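Local coordinates for Lin1909 protein (Listeria innocua, PDB 3FIJ) that probably acts as a class I glutamine amidotransferase-like hydrolase of the gamma-glutamyl-gamma-aminobutyrate type and binds a manganese ion, at residues 96-101 with 122-127; 187-192 with 210-215; 92-97 with 114-119. All blocks are in the same frame, centred on the assembly; numbering follows the deposited sequence.

Contact 1 (96-101 with 122-127); sequences YEIALV and NVALGG
Ile98 and Val101 of helix 91-106 lie against Ala124, in the last turn of helix 116-124, and every interaction across this contact is apolar. The two backbones approach closely, with Ile98 CA and Ala124 CA 5.4 Å apart. Such an approach is compatible with the small methyl of Ala124, which points at the facing helix and is the hub of the contact. Ile98 CG2 lies 4.0 Å from Ala124 CB. The other branch of Ile98 is folded over the same alanine, but its CD1 is modelled implausibly close, so its exact position is doubtful. From one turn further along, Val101 contributes CG2, which is 4.0 Å from Ala124 CB. A chi1 of -37°, rotated away from the usual staggered value, sets this methyl between the backbone N and the carbonyl carbon of Val101. The same methyl has Leu125 CD2 at 4.2 Å, a looser contact at the margin. Leu120, one turn before Ala124, also touches Ile98 and Val101 and continues the apolar seam.

Polar bonds close the helix end and add one link between the helices. The carbonyl of Ala124 is bonded by Arg102 NH2, a residue of the opposing helix. Gly127 N bonds to Asn122 O at 2.7 Å, and Gly126 N to Val123 O at 2.9 Å, while Gly126 takes a positive phi of 105°. These two backbone bonds, together with the left-handed Gly126 as C-prime residue, define a Schellman motif; it ends helix 116-124 just where that helix packs on helix 91-106.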
loop_
_atom_site.group_PDB
_atom_site.type_symbol
_atom_site.label_atom_id
_atom_site.label_comp_id
_atom_site.label_asym_id
_atom_site.label_seq_id
_atom_site.Cartn_x
_atom_site.Cartn_y
_atom_site.Cartn_z
ATOM N N TYR A 96 6.237 17.575 -30.257
ATOM C CA TYR A 96 7.570 18.127 -30.071
ATOM C C TYR A 96 8.635 17.214 -30.667
ATOM O O TYR A 96 9.507 17.669 -31.404
ATOM C CB TYR A 96 7.859 18.361 -28.583
ATOM C CG TYR A 96 9.168 19.080 -28.355
ATOM C CD1 TYR A 96 9.415 20.319 -28.961
ATOM C CD2 TYR A 96 10.167 18.522 -27.548
ATOM C CE1 TYR A 96 10.632 20.989 -28.768
ATOM C CE2 TYR A 96 11.391 19.177 -27.347
ATOM C CZ TYR A 96 11.616 20.410 -27.959
ATOM O OH TYR A 96 12.808 21.072 -27.766
ATOM N N GLU A 97 8.564 15.924 -30.353
ATOM C CA GLU A 97 9.538 14.982 -30.889
ATOM C C GLU A 97 9.439 14.926 -32.414
ATOM O O GLU A 97 10.460 14.885 -33.100
ATOM C CB GLU A 97 9.345 13.591 -30.274
ATOM C CG GLU A 97 9.594 13.575 -28.778
ATOM C CD GLU A 97 9.773 12.184 -28.210
ATOM O OE1 GLU A 97 9.071 11.258 -28.642
ATOM O OE2 GLU A 97 10.605 12.021 -27.307
ATOM N N ILE A 98 8.218 14.936 -32.944
ATOM C CA ILE A 98 8.048 14.921 -34.396
ATOM C C ILE A 98 8.871 16.098 -34.924
ATOM O O ILE A 98 9.704 15.940 -35.819
ATOM C CB ILE A 98 6.570 15.136 -34.828
ATOM C CG1 ILE A 98 5.690 13.979 -34.355
ATOM C CG2 ILE A 98 6.494 15.279 -36.346
ATOM C CD1 ILE A 98 6.012 12.658 -34.970
ATOM N N ALA A 99 8.638 17.275 -34.343
ATOM C CA ALA A 99 9.352 18.489 -34.732
ATOM C C ALA A 99 10.861 18.314 -34.575
ATOM O O ALA A 99 11.637 18.860 -35.361
ATOM C CB ALA A 99 8.865 19.676 -33.894
ATOM N N LEU A 100 11.275 17.557 -33.561
ATOM C CA LEU A 100 12.697 17.317 -33.330
ATOM C C LEU A 100 13.343 16.480 -34.431
ATOM O O LEU A 100 14.397 16.859 -34.943
ATOM C CB LEU A 100 12.948 16.623 -31.976
ATOM C CG LEU A 100 12.837 17.391 -30.651
ATOM C CD1 LEU A 100 13.124 16.438 -29.491
ATOM C CD2 LEU A 100 13.811 18.540 -30.617
ATOM N N VAL A 101 12.736 15.352 -34.802
ATOM C CA VAL A 101 13.343 14.519 -35.846
ATOM C C VAL A 101 13.416 15.265 -37.176
ATOM O O VAL A 101 14.410 15.158 -37.896
ATOM C CB VAL A 101 12.606 13.151 -36.055
ATOM C CG1 VAL A 101 12.131 12.596 -34.717
ATOM C CG2 VAL A 101 11.485 13.285 -37.038
ATOM N N ASN A 122 8.768 6.387 -37.168
ATOM C CA ASN A 122 7.922 5.777 -38.183
ATOM C C ASN A 122 6.657 6.623 -38.436
ATOM O O ASN A 122 6.309 6.913 -39.584
ATOM C CB ASN A 122 7.556 4.353 -37.747
ATOM C CG ASN A 122 6.923 3.544 -38.869
ATOM O OD1 ASN A 122 5.723 3.247 -38.838
ATOM N ND2 ASN A 122 7.728 3.186 -39.869
ATOM N N VAL A 123 5.982 7.024 -37.362
ATOM C CA VAL A 123 4.780 7.842 -37.464
ATOM C C VAL A 123 5.090 9.210 -38.071
ATOM O O VAL A 123 4.413 9.654 -38.994
ATOM C CB VAL A 123 4.130 8.055 -36.066
ATOM C CG1 VAL A 123 2.953 9.041 -36.173
ATOM C CG2 VAL A 123 3.657 6.713 -35.500
ATOM N N ALA A 124 6.113 9.875 -37.547
ATOM C CA ALA A 124 6.500 11.197 -38.034
ATOM C C ALA A 124 6.627 11.256 -39.545
ATOM O O ALA A 124 6.256 12.254 -40.159
ATOM C CB ALA A 124 7.813 11.625 -37.401
ATOM N N LEU A 125 7.143 10.184 -40.142
ATOM C CA LEU A 125 7.347 10.134 -41.585
ATOM C C LEU A 125 6.252 9.425 -42.401
ATOM O O LEU A 125 6.456 9.107 -43.570
ATOM C CB LEU A 125 8.722 9.514 -41.892
ATOM C CG LEU A 125 9.962 10.397 -41.674
ATOM C CD1 LEU A 125 9.931 11.561 -42.641
ATOM C CD2 LEU A 125 10.015 10.920 -40.244
ATOM N N GLY A 126 5.103 9.165 -41.785
ATOM C CA GLY A 126 4.009 8.552 -42.519
ATOM C C GLY A 126 3.674 7.087 -42.314
ATOM O O GLY A 126 2.894 6.540 -43.088
ATOM N N GLY A 127 4.243 6.445 -41.295
ATOM C CA GLY A 127 3.945 5.036 -41.062
ATOM C C GLY A 127 2.794 4.882 -40.090
ATOM O O GLY A 127 2.202 5.875 -39.682
#

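Contact 2 (187-192 with 210-215); sequences PSFKVT and SWYLGV
Phe189 and Tyr212 meet through the CD2 and CE2 atoms of both rings, and the rest of their two strands stays apart. Phe189 CA and Tyr212 CA, the closest pair of backbone positions, are 9.5 Å apart, the spacing expected of strands with one other strand between them.

Starting at Phe189 CB, the bond from the backbone already points at strand 212-215. A chi1 of -68° leaves CG anti to the carbonyl carbon, and from there the CD2 side of the ring turns to the tyrosine. CD2 is 3.9 Å from Tyr212 CE2. The next atom, CE2, makes the closest approach, 3.6 Å from Tyr212 CE2 and equally near Tyr212 CD2. Tyr212 CD2 lies in the plane of the phenylalanine ring, at its edge. The ring planes are inclined at 84° with centroids 5.5 Å apart, and the side chains cross at about a right angle. On the other flank of the Phe189 ring, the CE1 side reaches Leu125. Gly214 N lies 3.8 Å above one face of the Tyr212 ring, toward the rim.

Strand 200-205 runs between the two strands, pairing with both, and its Val203 touches Phe189, so the aromatic pair bridges over it. Strand 111-114 flanks Tyr212 through Ile111 and Ala113, and selenomethionine Met118 of helix 116-124 also packs on the tyrosine. Leu213 packs on Leu232 of helix 227-241.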
loop_
_atom_site.group_PDB
_atom_site.type_symbol
_atom_site.label_atom_id
_atom_site.label_comp_id
_atom_site.label_asym_id
_atom_site.label_seq_id
_atom_site.Cartn_x
_atom_site.Cartn_y
_atom_site.Cartn_z
ATOM N N PRO A 187 7.864 5.210 -45.583
ATOM C CA PRO A 187 8.784 5.090 -46.722
ATOM C C PRO A 187 10.143 5.729 -46.453
ATOM O O PRO A 187 10.238 6.721 -45.725
ATOM C CB PRO A 187 8.025 5.785 -47.848
ATOM C CG PRO A 187 7.290 6.865 -47.121
ATOM C CD PRO A 187 6.763 6.140 -45.894
ATOM N N SER A 188 11.180 5.152 -47.056
ATOM C CA SER A 188 12.571 5.596 -46.921
ATOM C C SER A 188 13.240 4.921 -45.721
ATOM O O SER A 188 14.202 5.441 -45.148
ATOM C CB SER A 188 12.656 7.118 -46.780
ATOM O OG SER A 188 12.116 7.756 -47.922
ATOM N N PHE A 189 12.714 3.761 -45.345
ATOM C CA PHE A 189 13.252 2.987 -44.242
ATOM C C PHE A 189 13.215 1.515 -44.611
ATOM O O PHE A 189 12.444 1.097 -45.465
ATOM C CB PHE A 189 12.432 3.191 -42.968
ATOM C CG PHE A 189 12.541 4.565 -42.385
ATOM C CD1 PHE A 189 11.703 5.587 -42.812
ATOM C CD2 PHE A 189 13.496 4.843 -41.411
ATOM C CE1 PHE A 189 11.812 6.867 -42.281
ATOM C CE2 PHE A 189 13.616 6.118 -40.874
ATOM C CZ PHE A 189 12.770 7.135 -41.309
ATOM N N LYS A 190 14.059 0.730 -43.965
ATOM C CA LYS A 190 14.087 -0.699 -44.205
ATOM C C LYS A 190 14.170 -1.370 -42.842
ATOM O O LYS A 190 14.855 -0.884 -41.935
ATOM C CB LYS A 190 15.289 -1.081 -45.081
ATOM C CG LYS A 190 16.631 -0.591 -44.557
ATOM C CD LYS A 190 17.764 -0.881 -45.537
ATOM C CE LYS A 190 19.112 -0.426 -44.963
ATOM N NZ LYS A 190 20.284 -0.856 -45.784
ATOM N N VAL A 191 13.433 -2.461 -42.690
ATOM C CA VAL A 191 13.432 -3.213 -41.446
ATOM C C VAL A 191 14.715 -4.042 -41.479
ATOM O O VAL A 191 15.025 -4.646 -42.501
ATOM C CB VAL A 191 12.196 -4.160 -41.368
ATOM C CG1 VAL A 191 12.199 -5.101 -42.557
ATOM C CG2 VAL A 191 12.229 -4.977 -40.092
ATOM N N THR A 192 15.466 -4.059 -40.379
ATOM C CA THR A 192 16.704 -4.833 -40.331
ATOM C C THR A 192 16.723 -5.883 -39.234
ATOM O O THR A 192 17.686 -6.631 -39.108
ATOM C CB THR A 192 17.933 -3.927 -40.158
ATOM O OG1 THR A 192 17.756 -3.075 -39.018
ATOM C CG2 THR A 192 18.139 -3.088 -41.404
ATOM N N SER A 210 20.292 11.793 -42.654
ATOM C CA SER A 210 20.896 11.506 -41.352
ATOM C C SER A 210 21.139 10.022 -41.119
ATOM O O SER A 210 20.406 9.174 -41.616
ATOM C CB SER A 210 20.003 12.014 -40.209
ATOM O OG SER A 210 19.824 13.417 -40.237
ATOM N N TRP A 211 22.182 9.722 -40.354
ATOM C CA TRP A 211 22.500 8.353 -39.969
ATOM C C TRP A 211 21.343 8.022 -39.021
ATOM O O TRP A 211 20.933 8.868 -38.222
ATOM C CB TRP A 211 23.825 8.336 -39.206
ATOM C CG TRP A 211 24.233 6.997 -38.656
ATOM C CD1 TRP A 211 25.082 6.099 -39.234
ATOM C CD2 TRP A 211 23.837 6.435 -37.400
ATOM N NE1 TRP A 211 25.252 5.010 -38.407
ATOM C CE2 TRP A 211 24.507 5.196 -37.279
ATOM C CE3 TRP A 211 23.007 6.866 -36.365
ATOM C CZ2 TRP A 211 24.344 4.373 -36.162
ATOM C CZ3 TRP A 211 22.846 6.050 -35.254
ATOM C CH2 TRP A 211 23.519 4.818 -35.158
ATOM N N TYR A 212 20.805 6.815 -39.099
ATOM C CA TYR A 212 19.684 6.483 -38.238
ATOM C C TYR A 212 19.576 5.014 -37.886
ATOM O O TYR A 212 19.688 4.140 -38.750
ATOM C CB TYR A 212 18.363 6.920 -38.893
ATOM C CG TYR A 212 17.134 6.437 -38.152
ATOM C CD1 TYR A 212 16.780 6.994 -36.926
ATOM C CD2 TYR A 212 16.348 5.393 -38.654
ATOM C CE1 TYR A 212 15.680 6.530 -36.214
ATOM C CE2 TYR A 212 15.238 4.918 -37.945
ATOM C CZ TYR A 212 14.913 5.495 -36.724
ATOM O OH TYR A 212 13.829 5.058 -35.993
ATOM N N LEU A 213 19.343 4.759 -36.604
ATOM C CA LEU A 213 19.148 3.408 -36.112
ATOM C C LEU A 213 17.999 3.421 -35.110
ATOM O O LEU A 213 18.031 4.162 -34.115
ATOM C CB LEU A 213 20.402 2.867 -35.426
ATOM C CG LEU A 213 20.137 1.473 -34.811
ATOM C CD1 LEU A 213 19.714 0.504 -35.912
ATOM C CD2 LEU A 213 21.372 0.951 -34.080
ATOM N N GLY A 214 16.983 2.606 -35.380
ATOM C CA GLY A 214 15.846 2.512 -34.484
ATOM C C GLY A 214 15.718 1.072 -34.016
ATOM O O GLY A 214 15.676 0.160 -34.847
ATOM N N VAL A 215 15.688 0.857 -32.700
ATOM C CA VAL A 215 15.547 -0.489 -32.149
ATOM C C VAL A 215 14.323 -0.529 -31.233
ATOM O O VAL A 215 14.072 0.401 -30.464
ATOM C CB VAL A 215 16.826 -0.938 -31.392
ATOM C CG1 VAL A 215 17.970 -1.063 -32.386
ATOM C CG2 VAL A 215 17.177 0.050 -30.283
#

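Contact 3 (92-97 with 114-119); sequences PRDSYE and ICRGMQ
Arg116, near the start of helix 116-124, sends its guanidinium between two carboxylates of helix 91-106, Asp94 and Glu97. Its chain is extended from CG to NE, with CG anti to the backbone N, which carries the charged end across to the other helix.

All three nitrogens of this guanidinium have acceptors. NH2 serves both acids: Asp94 OD1 is 2.5 Å from it, shorter than usual, so the exact length is doubtful, and Glu97 OE1 lies 2.8 Å from it with an N-H...O angle of 148°. NE adds a weak bond to Glu97 OE1 at 3.2 Å. NH1 makes a weak one to Asp94 OD1 at 2.9 Å and is also bonded to Gln71 O. Asp94 OD1 and Glu97 OE1 lie at the guanidinium edge, near its plane, yet NH2 approaches Asp94 OD1 from 40° out of the plane of that carboxylate.

The remaining acceptors are also occupied. Asp94 OD2 takes the backbone N of Thr74. Glu97 OE2 is bonded by Arg93 NH1 at 2.7 Å and by Thr10 OG1, although the carboxylate oxygens of Glu97 are less surely placed than the rest. Arg93 NH2 in turn bonds to Gly69 O. Arg116 NE lies over one face of the Arg93 guanidinium, 3.3 Å from Arg93 NH1, with the planes inclined at 45°.

The closeness of the two arginines is probably offset by the acids: Glu97 bonds both of them and Asp94 bonds Arg116. Two guanidiniums and two carboxylates would leave this buried network close to neutral if all four are ionised. Further bonds tie the two helices to the end of strand 6-10, through Thr10, and to the loop after strand 64-67, through Gly69, Gln71 and Thr74.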
loop_
_atom_site.group_PDB
_atom_site.type_symbol
_atom_site.label_atom_id
_atom_site.label_comp_id
_atom_site.label_asym_id
_atom_site.label_seq_id
_atom_site.Cartn_x
_atom_site.Cartn_y
_atom_site.Cartn_z
ATOM N N PRO A 92 1.418 16.480 -26.677
ATOM C CA PRO A 92 2.516 17.455 -26.697
ATOM C C PRO A 92 3.921 16.860 -26.864
ATOM O O PRO A 92 4.777 17.456 -27.523
ATOM C CB PRO A 92 2.334 18.198 -25.379
ATOM C CG PRO A 92 0.839 18.181 -25.191
ATOM C CD PRO A 92 0.511 16.738 -25.540
ATOM N N ARG A 93 4.169 15.688 -26.285
ATOM C CA ARG A 93 5.489 15.085 -26.439
ATOM C C ARG A 93 5.674 14.650 -27.884
ATOM O O ARG A 93 6.692 14.945 -28.510
ATOM C CB ARG A 93 5.673 13.864 -25.531
ATOM C CG ARG A 93 7.156 13.572 -25.245
ATOM C CD ARG A 93 7.671 12.217 -25.740
ATOM N NE ARG A 93 7.822 11.274 -24.635
ATOM C CZ ARG A 93 8.887 10.497 -24.417
ATOM N NH1 ARG A 93 9.941 10.518 -25.227
ATOM N NH2 ARG A 93 8.902 9.701 -23.354
ATOM N N ASP A 94 4.675 13.945 -28.401
ATOM C CA ASP A 94 4.698 13.442 -29.765
ATOM C C ASP A 94 4.923 14.551 -30.774
ATOM O O ASP A 94 5.754 14.422 -31.668
ATOM C CB ASP A 94 3.396 12.701 -30.060
ATOM C CG ASP A 94 3.220 11.482 -29.176
ATOM O OD1 ASP A 94 4.196 10.707 -29.054
ATOM O OD2 ASP A 94 2.122 11.294 -28.608
ATOM N N SER A 95 4.191 15.650 -30.615
ATOM C CA SER A 95 4.331 16.790 -31.519
ATOM C C SER A 95 5.738 17.362 -31.472
ATOM O O SER A 95 6.353 17.614 -32.512
ATOM C CB SER A 95 3.338 17.893 -31.149
ATOM O OG SER A 95 2.003 17.446 -31.309
ATOM N N TYR A 96 6.237 17.575 -30.257
ATOM C CA TYR A 96 7.570 18.127 -30.071
ATOM C C TYR A 96 8.635 17.214 -30.667
ATOM O O TYR A 96 9.507 17.669 -31.404
ATOM C CB TYR A 96 7.859 18.361 -28.583
ATOM C CG TYR A 96 9.168 19.080 -28.355
ATOM C CD1 TYR A 96 9.415 20.319 -28.961
ATOM C CD2 TYR A 96 10.167 18.522 -27.548
ATOM C CE1 TYR A 96 10.632 20.989 -28.768
ATOM C CE2 TYR A 96 11.391 19.177 -27.347
ATOM C CZ TYR A 96 11.616 20.410 -27.959
ATOM O OH TYR A 96 12.808 21.072 -27.766
ATOM N N GLU A 97 8.564 15.924 -30.353
ATOM C CA GLU A 97 9.538 14.982 -30.889
ATOM C C GLU A 97 9.439 14.926 -32.414
ATOM O O GLU A 97 10.460 14.885 -33.100
ATOM C CB GLU A 97 9.345 13.591 -30.274
ATOM C CG GLU A 97 9.594 13.575 -28.778
ATOM C CD GLU A 97 9.773 12.184 -28.210
ATOM O OE1 GLU A 97 9.071 11.258 -28.642
ATOM O OE2 GLU A 97 10.605 12.021 -27.307
ATOM N N ILE A 114 14.880 4.662 -29.474
ATOM C CA ILE A 114 14.662 3.470 -28.673
ATOM C C ILE A 114 13.188 3.257 -28.289
ATOM O O ILE A 114 12.506 4.192 -27.854
ATOM C CB ILE A 114 15.542 3.529 -27.389
ATOM C CG1 ILE A 114 17.018 3.307 -27.767
ATOM C CG2 ILE A 114 15.069 2.502 -26.370
ATOM C CD1 ILE A 114 18.009 3.513 -26.619
ATOM N N CYS A 115 12.718 2.017 -28.446
ATOM C CA CYS A 115 11.345 1.627 -28.114
ATOM C C CYS A 115 10.357 2.601 -28.749
ATOM O O CYS A 115 10.258 2.685 -29.966
ATOM C CB CYS A 115 11.158 1.599 -26.587
ATOM S SG CYS A 115 9.713 0.661 -26.035
ATOM N N ARG A 116 9.622 3.324 -27.919
ATOM C CA ARG A 116 8.669 4.325 -28.388
ATOM C C ARG A 116 9.308 5.184 -29.484
ATOM O O ARG A 116 8.698 5.462 -30.525
ATOM C CB ARG A 116 8.267 5.213 -27.214
ATOM C CG ARG A 116 7.715 6.554 -27.625
ATOM C CD ARG A 116 7.785 7.542 -26.476
ATOM N NE ARG A 116 7.633 8.895 -26.988
ATOM C CZ ARG A 116 6.474 9.423 -27.359
ATOM N NH1 ARG A 116 5.362 8.709 -27.257
ATOM N NH2 ARG A 116 6.440 10.649 -27.866
ATOM N N GLY A 117 10.549 5.588 -29.238
ATOM C CA GLY A 117 11.283 6.409 -30.183
ATOM C C GLY A 117 11.264 5.945 -31.626
ATOM O O GLY A 117 11.024 6.748 -32.527
HETATM N N MSE A 118 11.530 4.664 -31.851
HETATM C CA MSE A 118 11.532 4.089 -33.192
HETATM C C MSE A 118 10.122 4.155 -33.789
HETATM O O MSE A 118 9.942 4.276 -34.999
HETATM C CB MSE A 118 12.004 2.631 -33.131
HETATM C CG MSE A 118 12.069 1.920 -34.479
HETATM SE SE MSE A 118 12.239 -0.024 -34.281
HETATM C CE MSE A 118 10.338 -0.444 -34.013
ATOM N N GLN A 119 9.116 4.058 -32.928
ATOM C CA GLN A 119 7.747 4.123 -33.401
ATOM C C GLN A 119 7.352 5.568 -33.684
ATOM O O GLN A 119 6.523 5.835 -34.560
ATOM C CB GLN A 119 6.799 3.498 -32.379
ATOM C CG GLN A 119 7.046 2.016 -32.204
ATOM C CD GLN A 119 6.009 1.350 -31.341
ATOM O OE1 GLN A 119 6.076 0.145 -31.092
ATOM N NE2 GLN A 119 5.041 2.128 -30.872
#

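Overall arrangement
Contacts 1 and 3 join the same helix pair, 91-106 and 116-124, their centres 7 Å apart: polar near the start of the second helix, apolar at its end. Contact 2 lies 13 Å from contact 1, touching it where Leu125 CG is 4.0 Å from Phe189 CE1. It meets contact 3 through a probable hydrogen bond of 2.9 Å from Cys115 N to Val215 O. Cys115, His218 and Glu220 may form a Cys-His-Glu triad, consistent with the nucleophile of class I glutamine amidotransferases. None of the contacts includes a manganese ligand; the Arg116 side chain is about 8 Å from that of His178 and about 12 Å from the ion.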